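Local coordinates for protein ATP-dependent protease (Xanthomonas campestris pv. campestris, PDB 7CAY) that is homologous to the N-terminal substrate-binding domain of Lon peptidase and probably takes part in recognising and binding protein substrates, at residues Thr6-Leu18 and Thr42-Gly54. Numbering follows the deposited sequence.
Sequences TSLPLFPLHSVLL and TGSSFGVCLILDG
Strands 6-13 and 47-51 run parallel, joined by five backbone hydrogen bonds in the alternating ladder of a parallel pair, the first from Gly47 N to Pro9 O (2.9 Å) and the last from Ile51 N to Leu13 O (3.2 Å), with local axes at 44°. Phe11 and Phe46 stack face to face, their centroids 4.1 Å apart and planes at 26°; CE2 of Phe46 sits over the centre of the Phe11 ring. A chi1 of 62°, with CG between the backbone N and the carbonyl carbon, brings the Phe46 ring over Phe11. Tyr32, Leu35 and Val36 of helix 30-42 also meet Phe11. On the same sheet face, Leu13 CD1 packs against Val48 CG1 at 3.6 Å, the two side chains roughly perpendicular. Leu10 and Cys49 line the other face, where both touch Phe93. Beyond the ladder the chain after Leu13 folds round Leu50: Val16 CG1 lies 3.7 Å from Leu50 CB, and Leu173 of helix 169-177 touches both side chains. Ile51 CD1 lies over one face of the His14 imidazole in a CH-pi contact, 3.6 Å from the ring centroid. Strand 6-13 also pairs antiparallel with strand 106-112, the connection between the parallel strands carries strand 22-27 and helix 30-42, and the pair belongs to the mixed sheet of the PUA-like Lon substrate-binding domain.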
# COMPACT_ATOMS: atom_id res chain seq x y z
N THR A 6 -1.37 -14.08 -10.20
CA THR A 6 -1.99 -14.60 -8.99
C THR A 6 -3.29 -13.86 -8.72
O THR A 6 -3.36 -12.64 -8.84
CB THR A 6 -1.04 -14.46 -7.78
OG1 THR A 6 -0.05 -15.50 -7.81
CG2 THR A 6 -1.81 -14.52 -6.46
N SER A 7 -4.34 -14.62 -8.37
CA SER A 7 -5.60 -14.03 -7.95
C SER A 7 -5.48 -13.60 -6.50
O SER A 7 -5.16 -14.42 -5.63
CB SER A 7 -6.75 -15.02 -8.14
N LEU A 8 -5.74 -12.32 -6.22
CA LEU A 8 -5.58 -11.76 -4.89
C LEU A 8 -6.84 -11.01 -4.50
O LEU A 8 -7.34 -10.18 -5.28
CB LEU A 8 -4.36 -10.83 -4.84
CG LEU A 8 -3.93 -10.30 -3.47
CD1 LEU A 8 -3.32 -11.40 -2.62
CD2 LEU A 8 -2.96 -9.14 -3.63
N PRO A 9 -7.39 -11.26 -3.31
CA PRO A 9 -8.55 -10.48 -2.85
C PRO A 9 -8.15 -9.04 -2.56
O PRO A 9 -7.12 -8.78 -1.93
CB PRO A 9 -9.00 -11.21 -1.58
CG PRO A 9 -8.35 -12.56 -1.66
CD PRO A 9 -7.06 -12.35 -2.38
N LEU A 10 -8.99 -8.10 -3.00
CA LEU A 10 -8.69 -6.68 -2.91
C LEU A 10 -9.65 -6.01 -1.93
O LEU A 10 -10.86 -6.18 -2.03
CB LEU A 10 -8.79 -6.01 -4.28
CG LEU A 10 -8.01 -6.69 -5.42
CD1 LEU A 10 -8.09 -5.86 -6.69
CD2 LEU A 10 -6.57 -6.95 -5.02
N PHE A 11 -9.09 -5.24 -0.99
CA PHE A 11 -9.85 -4.47 -0.02
C PHE A 11 -9.88 -3.01 -0.44
O PHE A 11 -8.82 -2.41 -0.67
CB PHE A 11 -9.26 -4.60 1.37
CG PHE A 11 -9.73 -5.82 2.12
CD1 PHE A 11 -9.69 -7.07 1.53
CD2 PHE A 11 -10.22 -5.71 3.41
CE1 PHE A 11 -10.12 -8.19 2.21
CE2 PHE A 11 -10.65 -6.83 4.10
CZ PHE A 11 -10.60 -8.07 3.50
N PRO A 12 -11.06 -2.40 -0.53
CA PRO A 12 -11.15 -1.02 -1.04
C PRO A 12 -10.96 0.03 0.04
O PRO A 12 -11.71 0.06 1.03
CB PRO A 12 -12.57 -0.97 -1.61
CG PRO A 12 -13.35 -1.92 -0.74
CD PRO A 12 -12.39 -3.01 -0.32
N LEU A 13 -9.98 0.91 -0.14
CA LEU A 13 -9.72 1.99 0.80
C LEU A 13 -9.70 3.33 0.07
O LEU A 13 -9.31 3.41 -1.10
CB LEU A 13 -8.38 1.80 1.54
CG LEU A 13 -8.19 0.55 2.40
CD1 LEU A 13 -7.05 0.78 3.37
CD2 LEU A 13 -9.45 0.16 3.15
N HIS A 14 -10.12 4.38 0.77
CA HIS A 14 -10.12 5.73 0.23
C HIS A 14 -8.76 6.40 0.31
O HIS A 14 -8.66 7.63 0.21
CB HIS A 14 -11.16 6.58 0.96
CG HIS A 14 -12.57 6.21 0.64
ND1 HIS A 14 -13.24 6.69 -0.47
CD2 HIS A 14 -13.45 5.40 1.27
CE1 HIS A 14 -14.46 6.20 -0.50
NE2 HIS A 14 -14.62 5.41 0.54
N SER A 15 -7.70 5.61 0.48
CA SER A 15 -6.34 6.12 0.56
C SER A 15 -5.40 4.98 0.20
O SER A 15 -5.61 3.84 0.62
CB SER A 15 -6.02 6.66 1.95
OG SER A 15 -6.24 5.67 2.93
N VAL A 16 -4.36 5.29 -0.57
CA VAL A 16 -3.41 4.25 -0.96
C VAL A 16 -2.57 3.86 0.26
O VAL A 16 -2.34 4.66 1.18
CB VAL A 16 -2.52 4.71 -2.13
CG1 VAL A 16 -3.32 5.54 -3.12
CG2 VAL A 16 -1.31 5.47 -1.63
N LEU A 17 -2.14 2.60 0.27
CA LEU A 17 -1.24 2.10 1.30
C LEU A 17 0.16 2.02 0.70
O LEU A 17 0.40 1.25 -0.24
CB LEU A 17 -1.69 0.73 1.80
CG LEU A 17 -0.78 0.11 2.86
CD1 LEU A 17 -0.65 1.03 4.06
CD2 LEU A 17 -1.29 -1.25 3.28
N LEU A 18 1.07 2.81 1.24
CA LEU A 18 2.43 2.78 0.74
C LEU A 18 3.18 1.58 1.33
O LEU A 18 2.86 1.13 2.43
CB LEU A 18 3.16 4.07 1.08
CG LEU A 18 2.44 5.35 0.66
CD1 LEU A 18 3.23 6.57 1.10
CD2 LEU A 18 2.22 5.37 -0.84
N THR A 42 -5.99 -20.13 5.48
CA THR A 42 -5.20 -20.59 4.34
C THR A 42 -3.77 -20.06 4.40
O THR A 42 -2.84 -20.75 3.97
CB THR A 42 -5.87 -20.16 3.03
OG1 THR A 42 -7.22 -20.64 2.99
CG2 THR A 42 -5.11 -20.71 1.82
N GLY A 43 -3.58 -18.86 4.95
CA GLY A 43 -2.29 -18.21 4.94
C GLY A 43 -2.09 -17.24 3.79
O GLY A 43 -1.16 -16.44 3.83
N SER A 44 -2.94 -17.31 2.76
CA SER A 44 -2.84 -16.37 1.65
C SER A 44 -3.21 -14.97 2.12
O SER A 44 -4.11 -14.79 2.94
CB SER A 44 -3.76 -16.80 0.51
OG SER A 44 -5.06 -16.26 0.66
N SER A 45 -2.50 -13.98 1.60
CA SER A 45 -2.72 -12.60 1.99
C SER A 45 -3.80 -11.97 1.11
O SER A 45 -4.40 -12.61 0.25
CB SER A 45 -1.41 -11.81 1.90
OG SER A 45 -0.92 -11.81 0.57
N PHE A 46 -4.05 -10.68 1.34
CA PHE A 46 -4.88 -9.87 0.47
C PHE A 46 -4.18 -8.53 0.25
O PHE A 46 -3.09 -8.28 0.78
CB PHE A 46 -6.29 -9.69 1.05
CG PHE A 46 -6.33 -8.96 2.37
CD1 PHE A 46 -6.25 -9.66 3.56
CD2 PHE A 46 -6.48 -7.58 2.41
CE1 PHE A 46 -6.30 -9.00 4.77
CE2 PHE A 46 -6.53 -6.92 3.62
CZ PHE A 46 -6.43 -7.62 4.80
N GLY A 47 -4.81 -7.67 -0.55
CA GLY A 47 -4.21 -6.41 -0.92
C GLY A 47 -5.16 -5.25 -0.68
O GLY A 47 -6.37 -5.42 -0.52
N VAL A 48 -4.58 -4.05 -0.65
CA VAL A 48 -5.32 -2.81 -0.45
C VAL A 48 -5.17 -1.97 -1.71
O VAL A 48 -4.05 -1.67 -2.15
CB VAL A 48 -4.81 -2.04 0.78
CG1 VAL A 48 -5.14 -0.57 0.65
CG2 VAL A 48 -5.41 -2.62 2.04
N CYS A 49 -6.31 -1.60 -2.31
CA CYS A 49 -6.34 -0.75 -3.49
C CYS A 49 -7.17 0.49 -3.20
O CYS A 49 -8.24 0.41 -2.61
CB CYS A 49 -6.92 -1.49 -4.69
SG CYS A 49 -5.76 -2.56 -5.55
N LEU A 50 -6.66 1.64 -3.64
CA LEU A 50 -7.46 2.85 -3.63
C LEU A 50 -8.59 2.74 -4.65
O LEU A 50 -8.34 2.40 -5.82
CB LEU A 50 -6.58 4.06 -3.93
CG LEU A 50 -7.31 5.38 -4.21
CD1 LEU A 50 -7.84 5.99 -2.92
CD2 LEU A 50 -6.42 6.36 -4.95
N ILE A 51 -9.82 3.01 -4.22
CA ILE A 51 -10.98 2.92 -5.11
C ILE A 51 -11.23 4.25 -5.80
O ILE A 51 -10.58 5.26 -5.49
CB ILE A 51 -12.25 2.45 -4.37
CG1 ILE A 51 -12.21 2.80 -2.88
CG2 ILE A 51 -12.47 0.96 -4.58
CD1 ILE A 51 -12.37 4.28 -2.57
N LEU A 52 -12.17 4.26 -6.74
CA LEU A 52 -12.55 5.49 -7.42
C LEU A 52 -14.01 5.37 -7.85
O LEU A 52 -14.37 5.68 -8.98
CB LEU A 52 -11.64 5.78 -8.61
CG LEU A 52 -10.53 4.78 -8.96
CD1 LEU A 52 -10.68 4.28 -10.38
CD2 LEU A 52 -9.15 5.40 -8.76
N ASP A 53 -14.86 4.89 -6.95
CA ASP A 53 -16.24 4.57 -7.27
C ASP A 53 -17.21 5.72 -6.99
O ASP A 53 -18.31 5.47 -6.47
CB ASP A 53 -16.66 3.32 -6.51
N GLY A 54 -16.86 6.96 -7.31
CA GLY A 54 -17.76 8.09 -7.09
C GLY A 54 -17.17 9.32 -6.41
O GLY A 54 -17.82 9.93 -5.55